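Local coordinates for protein N-acetylgalactosaminyltransferase 7 (Homo sapiens, PDB 6IWR) that is a glycosyltransferase of the polypeptide GalNAc transferase family, combining a GT-A-type family 2 domain with a ricin-type beta-trefoil lectin domain, at residues G70-G73 against N74-K78; V305-T308 against P309-R313; E476-F480 against E481-C485; T538-L542 against N543-E547. All coordinates share one frame; numbering follows the deposited sequence.

Contact 1: G70-G73 against N74-K78; sequences GILG and NFEPK
Leu72 and Glu76 make the apolar part of this short-range contact. The isobutyl group of Leu72 reaches forward along the chain until methyl CD1 lies 3.9 Å from Glu76 CG, and the two side chains cross at a slant instead of running alongside each other. Glu76 also closes over the backbone: its CB stands 3.7 Å from the amide N of Gly73, directed at the preceding segment, so that the aliphatic root of an acidic residue covers a residue without a side chain.

The backbone turns between Gly73 and Asn74, where the peptide bond is modelled cis, with Gly73 CA and Asn74 CA 2.9 Å apart. Gly73 itself has a positive phi of 87°, a value that glycine accommodates readily. The side chain of Asn74 starts off away from Gly70-Gly73, although its CB remains 3.6 Å from Gly73 C.

The polar ends are held outside the two segments. Glu76 has CG opposite its amide nitrogen (chi1 -154°) and bends at chi2, and its OE1 forms a salt bridge with Arg133. Asn74 ND2 donates to the carbonyl oxygen of Tyr142, and the carbonyl oxygen of Ile71 is hydrogen-bonded to His141 NE2. Leu72 additionally touches Tyr139, and Phe75 packs on Asn249.

The arrangement is that of an irregular surface loop kinked at a non-proline cis peptide; it belongs to the long connection between strand 66-67 and helix 103-113 and is tied by polar bonds to Arg133 and to the chain at His141 and Tyr142, in and just after strand 140-141.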
loop_
_atom_site.group_PDB
_atom_site.type_symbol
_atom_site.label_atom_id
_atom_site.label_comp_id
_atom_site.label_asym_id
_atom_site.label_seq_id
_atom_site.Cartn_x
_atom_site.Cartn_y
_atom_site.Cartn_z
ATOM N N GLY A 70 23.650 42.999 6.871
ATOM C CA GLY A 70 24.563 43.523 5.882
ATOM C C GLY A 70 26.019 43.132 6.038
ATOM O O GLY A 70 26.814 43.392 5.154
ATOM N N ILE A 71 26.363 42.473 7.136
ATOM C CA ILE A 71 27.730 42.021 7.360
ATOM C C ILE A 71 27.817 40.503 7.496
ATOM O O ILE A 71 27.245 39.927 8.393
ATOM C CB ILE A 71 28.297 42.673 8.624
ATOM C CG1 ILE A 71 27.960 44.155 8.619
ATOM C CG2 ILE A 71 29.789 42.438 8.748
ATOM C CD1 ILE A 71 28.757 44.960 9.604
ATOM N N LEU A 72 28.591 39.879 6.630
ATOM C CA LEU A 72 28.702 38.437 6.562
ATOM C C LEU A 72 29.571 37.915 7.669
ATOM O O LEU A 72 30.163 38.685 8.391
ATOM C CB LEU A 72 29.332 38.024 5.246
ATOM C CG LEU A 72 28.511 37.522 4.070
ATOM C CD1 LEU A 72 29.087 36.202 3.630
ATOM C CD2 LEU A 72 27.045 37.380 4.404
ATOM N N GLY A 73 29.618 36.593 7.803
ATOM C CA GLY A 73 30.575 35.915 8.656
ATOM C C GLY A 73 29.932 35.871 9.987
ATOM O O GLY A 73 28.790 36.240 10.059
ATOM N N ASN A 74 30.630 35.452 11.031
ATOM C CA ASN A 74 31.995 34.978 10.952
ATOM C C ASN A 74 32.156 33.506 10.675
ATOM O O ASN A 74 33.239 33.061 10.406
ATOM C CB ASN A 74 32.737 35.308 12.239
ATOM C CG ASN A 74 31.937 34.983 13.467
ATOM O OD1 ASN A 74 30.725 35.040 13.455
ATOM N ND2 ASN A 74 32.616 34.649 14.532
ATOM N N PHE A 75 31.088 32.737 10.760
ATOM C CA PHE A 75 31.178 31.338 10.354
ATOM C C PHE A 75 30.567 31.099 8.983
ATOM O O PHE A 75 30.329 29.953 8.609
ATOM C CB PHE A 75 30.532 30.434 11.395
ATOM C CG PHE A 75 31.369 30.250 12.622
ATOM C CD1 PHE A 75 31.409 31.232 13.594
ATOM C CD2 PHE A 75 32.137 29.110 12.787
ATOM C CE1 PHE A 75 32.180 31.071 14.732
ATOM C CE2 PHE A 75 32.921 28.942 13.909
ATOM C CZ PHE A 75 32.944 29.925 14.889
ATOM N N GLU A 76 30.312 32.147 8.242
ATOM C CA GLU A 76 29.865 31.984 6.884
ATOM C C GLU A 76 31.063 31.719 5.993
ATOM O O GLU A 76 32.008 32.508 5.996
ATOM C CB GLU A 76 29.147 33.221 6.399
ATOM C CG GLU A 76 28.185 32.860 5.317
ATOM C CD GLU A 76 27.077 32.021 5.862
ATOM O OE1 GLU A 76 26.415 31.318 5.066
ATOM O OE2 GLU A 76 26.884 32.063 7.105
ATOM N N PRO A 77 31.072 30.646 5.221
ATOM C CA PRO A 77 32.175 30.465 4.272
ATOM C C PRO A 77 32.367 31.719 3.428
ATOM O O PRO A 77 31.405 32.353 2.985
ATOM C CB PRO A 77 31.730 29.262 3.433
ATOM C CG PRO A 77 30.814 28.503 4.341
ATOM C CD PRO A 77 30.087 29.551 5.149
ATOM N N LYS A 78 33.636 32.082 3.224
ATOM C CA LYS A 78 33.967 33.304 2.491
ATOM C C LYS A 78 33.640 33.181 0.999
ATOM O O LYS A 78 33.067 34.105 0.404
ATOM C CB LYS A 78 35.444 33.627 2.694
ATOM C CG LYS A 78 36.028 33.061 3.997
ATOM C CD LYS A 78 37.542 32.943 3.888
ATOM C CE LYS A 78 37.907 32.274 2.564
ATOM N NZ LYS A 78 39.305 32.551 2.155
#

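Contact 2: V305-T308 against P309-R313; sequences VPLT and PQEKR
Thr308 and Glu311 meet obliquely, with the threonine hydroxyl at the centre of the junction. Thr308 OG1 accepts from Glu311 N over 3.1 Å, at an N-H...O angle of 160°. The hydroxyl can do this because chi1 of 62° places it between the backbone N and the carbonyl carbon, facing the first helical turn. It is also hydrogen-bonded to the hydroxyl of Tyr459, which is hydrogen-bonded to Glu311 OE2 as well, so one tyrosine ties the two side chains together from outside. Glu311 bends at chi2, and its OE2 forms a salt bridge with Arg323.

The two methyls of Leu307 pack on the helix. Its side chain crosses Glu311 at about a right angle, methyl CD1 coming to 3.8 Å from Glu311 CB. The second methyl, CD2, meets the extended Lys312 chain at a slant and lies 3.9 Å from Lys312 CE. That lysine passes alongside the Thr308 carbonyl and carries NZ on to a salt bridge with Asp287. The backbone N of the same lysine gives a weak bond of 3.3 Å to Thr308 O. Gln310 crosses Thr308 at about a right angle and also touches Tyr459.

Together these features make a threonine N-cap followed by proline at the first helical position, where strand 302-306 passes into helix 309-313 within the glycosyltransferase family 2 region.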
loop_
_atom_site.group_PDB
_atom_site.type_symbol
_atom_site.label_atom_id
_atom_site.label_comp_id
_atom_site.label_asym_id
_atom_site.label_seq_id
_atom_site.Cartn_x
_atom_site.Cartn_y
_atom_site.Cartn_z
ATOM N N VAL A 305 3.622 20.905 14.271
ATOM C CA VAL A 305 2.645 21.989 14.227
ATOM C C VAL A 305 3.382 23.292 13.956
ATOM O O VAL A 305 4.564 23.426 14.294
ATOM C CB VAL A 305 1.816 22.073 15.520
ATOM C CG1 VAL A 305 1.129 20.737 15.822
ATOM C CG2 VAL A 305 2.692 22.551 16.678
ATOM N N PRO A 306 2.734 24.274 13.349
ATOM C CA PRO A 306 3.448 25.506 12.990
ATOM C C PRO A 306 3.957 26.233 14.226
ATOM O O PRO A 306 3.390 26.127 15.318
ATOM C CB PRO A 306 2.383 26.325 12.258
ATOM C CG PRO A 306 1.085 25.804 12.805
ATOM C CD PRO A 306 1.302 24.339 13.024
ATOM N N LEU A 307 5.046 26.981 14.043
ATOM C CA LEU A 307 5.559 27.827 15.119
ATOM C C LEU A 307 4.512 28.868 15.512
ATOM O O LEU A 307 3.843 29.453 14.660
ATOM C CB LEU A 307 6.864 28.503 14.690
ATOM C CG LEU A 307 7.533 29.400 15.734
ATOM C CD1 LEU A 307 8.035 28.601 16.902
ATOM C CD2 LEU A 307 8.670 30.146 15.089
ATOM N N THR A 308 4.377 29.098 16.792
ATOM C CA THR A 308 3.245 29.865 17.279
ATOM C C THR A 308 3.564 31.349 17.354
ATOM O O THR A 308 4.731 31.753 17.410
ATOM C CB THR A 308 2.867 29.395 18.663
ATOM O OG1 THR A 308 3.992 29.650 19.511
ATOM C CG2 THR A 308 2.516 27.929 18.672
ATOM N N PRO A 309 2.537 32.196 17.382
ATOM C CA PRO A 309 2.786 33.619 17.673
ATOM C C PRO A 309 3.326 33.872 19.075
ATOM O O PRO A 309 4.145 34.781 19.258
ATOM C CB PRO A 309 1.408 34.271 17.453
ATOM C CG PRO A 309 0.437 33.150 17.234
ATOM C CD PRO A 309 1.218 31.976 16.770
ATOM N N GLN A 310 2.899 33.097 20.076
ATOM C CA GLN A 310 3.461 33.245 21.420
ATOM C C GLN A 310 4.980 33.125 21.403
ATOM O O GLN A 310 5.688 33.916 22.039
ATOM C CB GLN A 310 2.879 32.195 22.378
ATOM C CG GLN A 310 1.364 32.195 22.552
ATOM C CD GLN A 310 0.641 31.472 21.436
ATOM O OE1 GLN A 310 1.244 31.058 20.445
ATOM N NE2 GLN A 310 -0.667 31.324 21.591
ATOM N N GLU A 311 5.504 32.124 20.699
ATOM C CA GLU A 311 6.951 31.951 20.688
ATOM C C GLU A 311 7.639 33.095 19.954
ATOM O O GLU A 311 8.753 33.489 20.322
ATOM C CB GLU A 311 7.313 30.603 20.061
ATOM C CG GLU A 311 6.824 29.408 20.870
ATOM C CD GLU A 311 7.477 29.316 22.233
ATOM O OE1 GLU A 311 8.699 29.581 22.327
ATOM O OE2 GLU A 311 6.771 28.967 23.206
ATOM N N LYS A 312 6.991 33.645 18.919
ATOM C CA LYS A 312 7.593 34.755 18.192
ATOM C C LYS A 312 7.631 36.033 19.030
ATOM O O LYS A 312 8.559 36.839 18.881
ATOM C CB LYS A 312 6.853 34.981 16.886
ATOM C CG LYS A 312 6.927 33.788 15.952
ATOM C CD LYS A 312 6.060 33.981 14.747
ATOM C CE LYS A 312 5.978 32.697 13.967
ATOM N NZ LYS A 312 5.074 32.791 12.802
ATOM N N ARG A 313 6.665 36.243 19.930
ATOM C CA ARG A 313 6.778 37.430 20.774
ATOM C C ARG A 313 7.973 37.333 21.717
ATOM O O ARG A 313 8.468 38.359 22.196
ATOM C CB ARG A 313 5.509 37.680 21.583
ATOM C CG ARG A 313 5.705 38.845 22.574
ATOM C CD ARG A 313 6.450 40.018 21.869
ATOM N NE ARG A 313 6.907 41.081 22.766
ATOM C CZ ARG A 313 7.902 41.930 22.494
ATOM N NH1 ARG A 313 8.581 41.845 21.348
ATOM N NH2 ARG A 313 8.236 42.863 23.383
#

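Contact 3: E476-F480 against E481-C485; sequences EIRGF and ETAYC
Arg478 reaches across to Cys485, Tyr484 and Thr482 with successive parts of its side chain. CB lies 3.8 Å from Cys485 SG, the sulfur that is linked in a disulfide to Cys502. Next, CG, set opposite the backbone N (chi1 174°), comes to 3.7 Å from Tyr484 O, and CD runs past the Thr482 carbonyl. The chain then bends at chi3 and lays the guanidinium group between two acceptors at its edge. On one side, NE and NH1 grip the Glu476 carboxylate side-on: NE reaches OE1 at 2.6 Å and NH1 uses the syn lone pair of OE2. At the tip, NH2 donates to Thr482 O over 3.2 Å, in the carbonyl plane and on a lone pair. Glu476 OE1 has a second donor in Asn592 ND2.

These bonds span a tight reversal in the beta-trefoil lectin domain, where strands 476-479 and 484-487 are joined through a type II turn from Gly479 to Thr482. Gly479 N closes it with a nearly straight 2.7 Å bond to Tyr484 O. Within the turn, Gly479 O takes both Thr482 N and Thr482 OG1 from the same face, while OG1 accepts from Tyr484 N in an ST turn. At the corner, Glu481 CG stands over the face of the Phe480 ring, 3.2 Å from its centroid, and the carboxylate plane is only 4° from the ring plane. Phe480 also meets the ring of His555.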
loop_
_atom_site.group_PDB
_atom_site.type_symbol
_atom_site.label_atom_id
_atom_site.label_comp_id
_atom_site.label_asym_id
_atom_site.label_seq_id
_atom_site.Cartn_x
_atom_site.Cartn_y
_atom_site.Cartn_z
ATOM N N GLU A 476 -12.265 -6.659 20.127
ATOM C CA GLU A 476 -12.899 -7.240 18.956
ATOM C C GLU A 476 -14.400 -6.944 18.983
ATOM O O GLU A 476 -15.011 -6.792 20.049
ATOM C CB GLU A 476 -12.670 -8.752 18.924
ATOM C CG GLU A 476 -13.444 -9.509 20.006
ATOM C CD GLU A 476 -13.229 -11.011 19.986
ATOM O OE1 GLU A 476 -13.937 -11.714 20.738
ATOM O OE2 GLU A 476 -12.377 -11.504 19.222
ATOM N N ILE A 477 -14.992 -6.856 17.802
ATOM C CA ILE A 477 -16.438 -6.803 17.662
ATOM C C ILE A 477 -16.849 -8.131 17.044
ATOM O O ILE A 477 -16.783 -8.322 15.823
ATOM C CB ILE A 477 -16.903 -5.607 16.830
ATOM C CG1 ILE A 477 -16.442 -4.309 17.503
ATOM C CG2 ILE A 477 -18.422 -5.614 16.720
ATOM C CD1 ILE A 477 -16.785 -3.029 16.726
ATOM N N ARG A 478 -17.247 -9.064 17.896
ATOM C CA ARG A 478 -17.467 -10.445 17.513
ATOM C C ARG A 478 -18.955 -10.718 17.393
ATOM O O ARG A 478 -19.760 -10.185 18.155
ATOM C CB ARG A 478 -16.833 -11.385 18.541
ATOM C CG ARG A 478 -17.118 -12.853 18.317
ATOM C CD ARG A 478 -16.673 -13.642 19.522
ATOM N NE ARG A 478 -15.219 -13.706 19.570
ATOM C CZ ARG A 478 -14.483 -14.733 19.147
ATOM N NH1 ARG A 478 -13.155 -14.678 19.229
ATOM N NH2 ARG A 478 -15.067 -15.801 18.628
ATOM N N GLY A 479 -19.321 -11.550 16.423
ATOM C CA GLY A 479 -20.718 -11.947 16.286
ATOM C C GLY A 479 -21.126 -12.877 17.417
ATOM O O GLY A 479 -20.472 -13.900 17.667
ATOM N N PHE A 480 -22.202 -12.514 18.119
ATOM C CA PHE A 480 -22.624 -13.224 19.324
ATOM C C PHE A 480 -22.713 -14.719 19.063
ATOM O O PHE A 480 -23.461 -15.161 18.183
ATOM C CB PHE A 480 -23.981 -12.683 19.801
ATOM C CG PHE A 480 -24.489 -13.324 21.080
ATOM C CD1 PHE A 480 -23.795 -13.159 22.282
ATOM C CD2 PHE A 480 -25.668 -14.087 21.084
ATOM C CE1 PHE A 480 -24.257 -13.747 23.468
ATOM C CE2 PHE A 480 -26.145 -14.687 22.273
ATOM C CZ PHE A 480 -25.437 -14.513 23.465
ATOM N N GLU A 481 -21.951 -15.498 19.832
ATOM C CA GLU A 481 -21.978 -16.956 19.713
ATOM C C GLU A 481 -21.567 -17.392 18.309
ATOM O O GLU A 481 -22.074 -18.384 17.778
ATOM C CB GLU A 481 -23.360 -17.519 20.077
ATOM C CG GLU A 481 -23.992 -16.865 21.305
ATOM C CD GLU A 481 -25.098 -17.698 21.971
ATOM O OE1 GLU A 481 -24.969 -17.968 23.198
ATOM O OE2 GLU A 481 -26.084 -18.071 21.276
ATOM N N THR A 482 -20.687 -16.613 17.676
ATOM C CA THR A 482 -20.061 -16.958 16.407
ATOM C C THR A 482 -18.556 -16.773 16.533
ATOM O O THR A 482 -18.029 -16.293 17.542
ATOM C CB THR A 482 -20.539 -16.093 15.227
ATOM O OG1 THR A 482 -19.691 -14.935 15.120
ATOM C CG2 THR A 482 -21.997 -15.660 15.365
ATOM N N ALA A 483 -17.866 -17.128 15.467
ATOM C CA ALA A 483 -16.427 -16.971 15.373
ATOM C C ALA A 483 -16.076 -15.956 14.290
ATOM O O ALA A 483 -15.004 -16.019 13.691
ATOM C CB ALA A 483 -15.777 -18.321 15.103
ATOM N N TYR A 484 -16.995 -15.038 14.005
ATOM C CA TYR A 484 -16.776 -14.004 13.014
ATOM C C TYR A 484 -16.671 -12.655 13.698
ATOM O O TYR A 484 -17.377 -12.387 14.671
ATOM C CB TYR A 484 -17.887 -13.994 11.982
ATOM C CG TYR A 484 -17.883 -15.217 11.106
ATOM C CD1 TYR A 484 -16.871 -15.419 10.151
ATOM C CD2 TYR A 484 -18.895 -16.168 11.203
ATOM C CE1 TYR A 484 -16.869 -16.553 9.309
ATOM C CE2 TYR A 484 -18.902 -17.302 10.372
ATOM C CZ TYR A 484 -17.883 -17.491 9.434
ATOM O OH TYR A 484 -17.895 -18.607 8.623
ATOM N N CYS A 485 -15.755 -11.834 13.200
ATOM C CA CYS A 485 -15.413 -10.541 13.769
ATOM C C CYS A 485 -15.481 -9.481 12.674
ATOM O O CYS A 485 -15.173 -9.747 11.506
ATOM C CB CYS A 485 -13.998 -10.548 14.381
ATOM S SG CYS A 485 -13.895 -11.213 16.061
#

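Contact 4: T538-L542 against N543-E547; sequences THCNL and NEFKE
Asn541 O accepts from Glu544 N over 2.6 Å, at an N-H...O angle of 153°, with the donor tilted from the carbonyl plane. Gln518 NE2 makes a hydrogen bond to Glu544 O and a weak one to Asn541 O, so a single glutamine amide outside the segments spans the two ends of the turn. The side chains of Asn541 and Glu544 leave the turn side by side, pointing the same way, with amide and carboxylate planes 14° apart. Glu544 is extended beyond CG. A water bridges onward from its carboxylate, lying 3.2 Å from His539 ND1 and donating a weak bond to Glu544 OE1.

The backbone here forms a type I beta turn from Asn541 to Glu544, in the connection between strands 534-539 and 548-551 of the ricin-type beta-trefoil domain. Cys540, disulfide-bonded to Cys525, secures its base to strand 524-529.

Beyond the turn, Phe545 brings its ring back to the end of strand 534-539. Its edge is presented to the first segment: CE2 is 3.5 Å from His539 O, which lies in the ring plane, and CD2 is 4.2 Å from Cys540 SG. One ring face has Glu544 CG above it, offset toward the rim. The ring also packs on Cys525 and Thr527 of strand 524-529, while a positive phi (63°) at Phe545 redirects the chain. Lys546 then centres an inverse gamma turn, with a weak bond from Glu547 N to Phe545 O. Glu547 turns away, its OE1 hydrogen-bonded to Thr527 OG1 and its OE2 to His559 NE2.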
loop_
_atom_site.group_PDB
_atom_site.type_symbol
_atom_site.label_atom_id
_atom_site.label_comp_id
_atom_site.label_asym_id
_atom_site.label_seq_id
_atom_site.Cartn_x
_atom_site.Cartn_y
_atom_site.Cartn_z
ATOM N N THR A 538 -13.279 5.977 7.717
ATOM C CA THR A 538 -12.668 7.201 7.199
ATOM C C THR A 538 -11.920 7.923 8.290
ATOM O O THR A 538 -11.995 7.568 9.467
ATOM C CB THR A 538 -13.665 8.222 6.641
ATOM O OG1 THR A 538 -14.988 7.678 6.626
ATOM C CG2 THR A 538 -13.250 8.652 5.252
ATOM N N HIS A 539 -11.254 8.999 7.883
ATOM C CA HIS A 539 -10.602 9.865 8.845
ATOM C C HIS A 539 -11.638 10.633 9.665
ATOM O O HIS A 539 -12.698 11.038 9.172
ATOM C CB HIS A 539 -9.647 10.836 8.158
ATOM C CG HIS A 539 -8.864 11.664 9.126
ATOM N ND1 HIS A 539 -8.945 13.039 9.170
ATOM C CD2 HIS A 539 -8.031 11.302 10.131
ATOM C CE1 HIS A 539 -8.170 13.491 10.141
ATOM N NE2 HIS A 539 -7.606 12.458 10.741
ATOM N N CYS A 540 -11.276 10.873 10.922
ATOM C CA CYS A 540 -12.188 11.219 11.991
ATOM C C CYS A 540 -11.764 12.546 12.608
ATOM O O CYS A 540 -10.572 12.795 12.764
ATOM C CB CYS A 540 -12.179 10.091 13.033
ATOM S SG CYS A 540 -13.736 10.038 13.816
ATOM N N ASN A 541 -12.725 13.404 12.958
ATOM C CA ASN A 541 -12.437 14.644 13.681
ATOM C C ASN A 541 -13.389 14.776 14.867
ATOM O O ASN A 541 -14.504 14.250 14.852
ATOM C CB ASN A 541 -12.552 15.893 12.782
ATOM C CG ASN A 541 -11.389 16.027 11.792
ATOM O OD1 ASN A 541 -10.257 15.594 12.062
ATOM N ND2 ASN A 541 -11.664 16.643 10.637
ATOM N N LEU A 542 -12.960 15.530 15.878
ATOM C CA LEU A 542 -13.550 15.404 17.209
ATOM C C LEU A 542 -15.076 15.285 17.208
ATOM O O LEU A 542 -15.645 14.574 18.050
ATOM C CB LEU A 542 -13.123 16.574 18.089
ATOM C CG LEU A 542 -12.621 16.020 19.425
ATOM C CD1 LEU A 542 -13.129 16.904 20.552
ATOM C CD2 LEU A 542 -13.065 14.552 19.632
ATOM N N ASN A 543 -15.766 15.951 16.294
ATOM C CA ASN A 543 -17.222 15.934 16.363
ATOM C C ASN A 543 -17.846 15.311 15.128
ATOM O O ASN A 543 -19.013 15.577 14.806
ATOM C CB ASN A 543 -17.736 17.348 16.597
ATOM C CG ASN A 543 -17.121 17.957 17.822
ATOM O OD1 ASN A 543 -16.791 19.138 17.844
ATOM N ND2 ASN A 543 -16.930 17.136 18.853
ATOM N N GLU A 544 -17.092 14.461 14.453
ATOM C CA GLU A 544 -17.504 13.867 13.199
ATOM C C GLU A 544 -17.891 12.420 13.440
ATOM O O GLU A 544 -17.187 11.694 14.146
ATOM C CB GLU A 544 -16.380 13.969 12.167
ATOM C CG GLU A 544 -16.722 14.859 10.980
ATOM C CD GLU A 544 -15.543 15.059 10.037
ATOM O OE1 GLU A 544 -14.383 14.858 10.484
ATOM O OE2 GLU A 544 -15.783 15.404 8.851
ATOM N N PHE A 545 -19.027 12.014 12.882
ATOM C CA PHE A 545 -19.468 10.628 12.957
ATOM C C PHE A 545 -19.730 10.184 14.399
ATOM O O PHE A 545 -19.491 9.027 14.755
ATOM C CB PHE A 545 -18.446 9.717 12.287
ATOM C CG PHE A 545 -17.964 10.227 10.973
ATOM C CD1 PHE A 545 -18.859 10.531 9.975
ATOM C CD2 PHE A 545 -16.606 10.411 10.733
ATOM C CE1 PHE A 545 -18.414 10.999 8.759
ATOM C CE2 PHE A 545 -16.154 10.888 9.514
ATOM C CZ PHE A 545 -17.058 11.175 8.532
ATOM N N LYS A 546 -20.203 11.112 15.245
ATOM C CA LYS A 546 -20.674 10.761 16.586
ATOM C C LYS A 546 -21.975 9.978 16.479
ATOM O O LYS A 546 -23.027 10.472 16.885
ATOM C CB LYS A 546 -20.886 12.014 17.441
ATOM C CG LYS A 546 -19.643 12.873 17.644
ATOM C CD LYS A 546 -19.998 14.366 17.684
ATOM C CE LYS A 546 -19.854 14.977 19.064
ATOM N NZ LYS A 546 -20.567 14.186 20.105
ATOM N N GLU A 547 -21.937 8.757 15.946
ATOM C CA GLU A 547 -23.193 8.213 15.452
ATOM C C GLU A 547 -23.463 6.754 15.840
ATOM O O GLU A 547 -24.292 6.099 15.196
ATOM C CB GLU A 547 -23.229 8.385 13.931
ATOM C CG GLU A 547 -22.118 7.649 13.210
ATOM C CD GLU A 547 -22.213 7.785 11.701
ATOM O OE1 GLU A 547 -21.957 8.895 11.173
ATOM O OE2 GLU A 547 -22.569 6.782 11.044
HETATM O O HOH W 1 -11.621 14.651 8.636
#

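The four contacts follow one another along the chain and none touches another. Contact 1, in the long loop before helix 103-113, lies about 28 Å from contact 2 between centres. Contact 2 belongs to the glycosyltransferase family 2 region, whereas contacts 3 and 4 share the beta-trefoil lectin domain, their centres about 25 Å apart and their nearest atoms about 12 Å. Across the two family regions, contacts 2 and 4 come within about 13 Å at their nearest atoms, with centres about 28 Å apart, while the centres of contacts 2 and 3 are about 49 Å apart. Contacts 1 and 3 are the farthest pair, about 69 Å between centres and on opposite sides of the chain's centre.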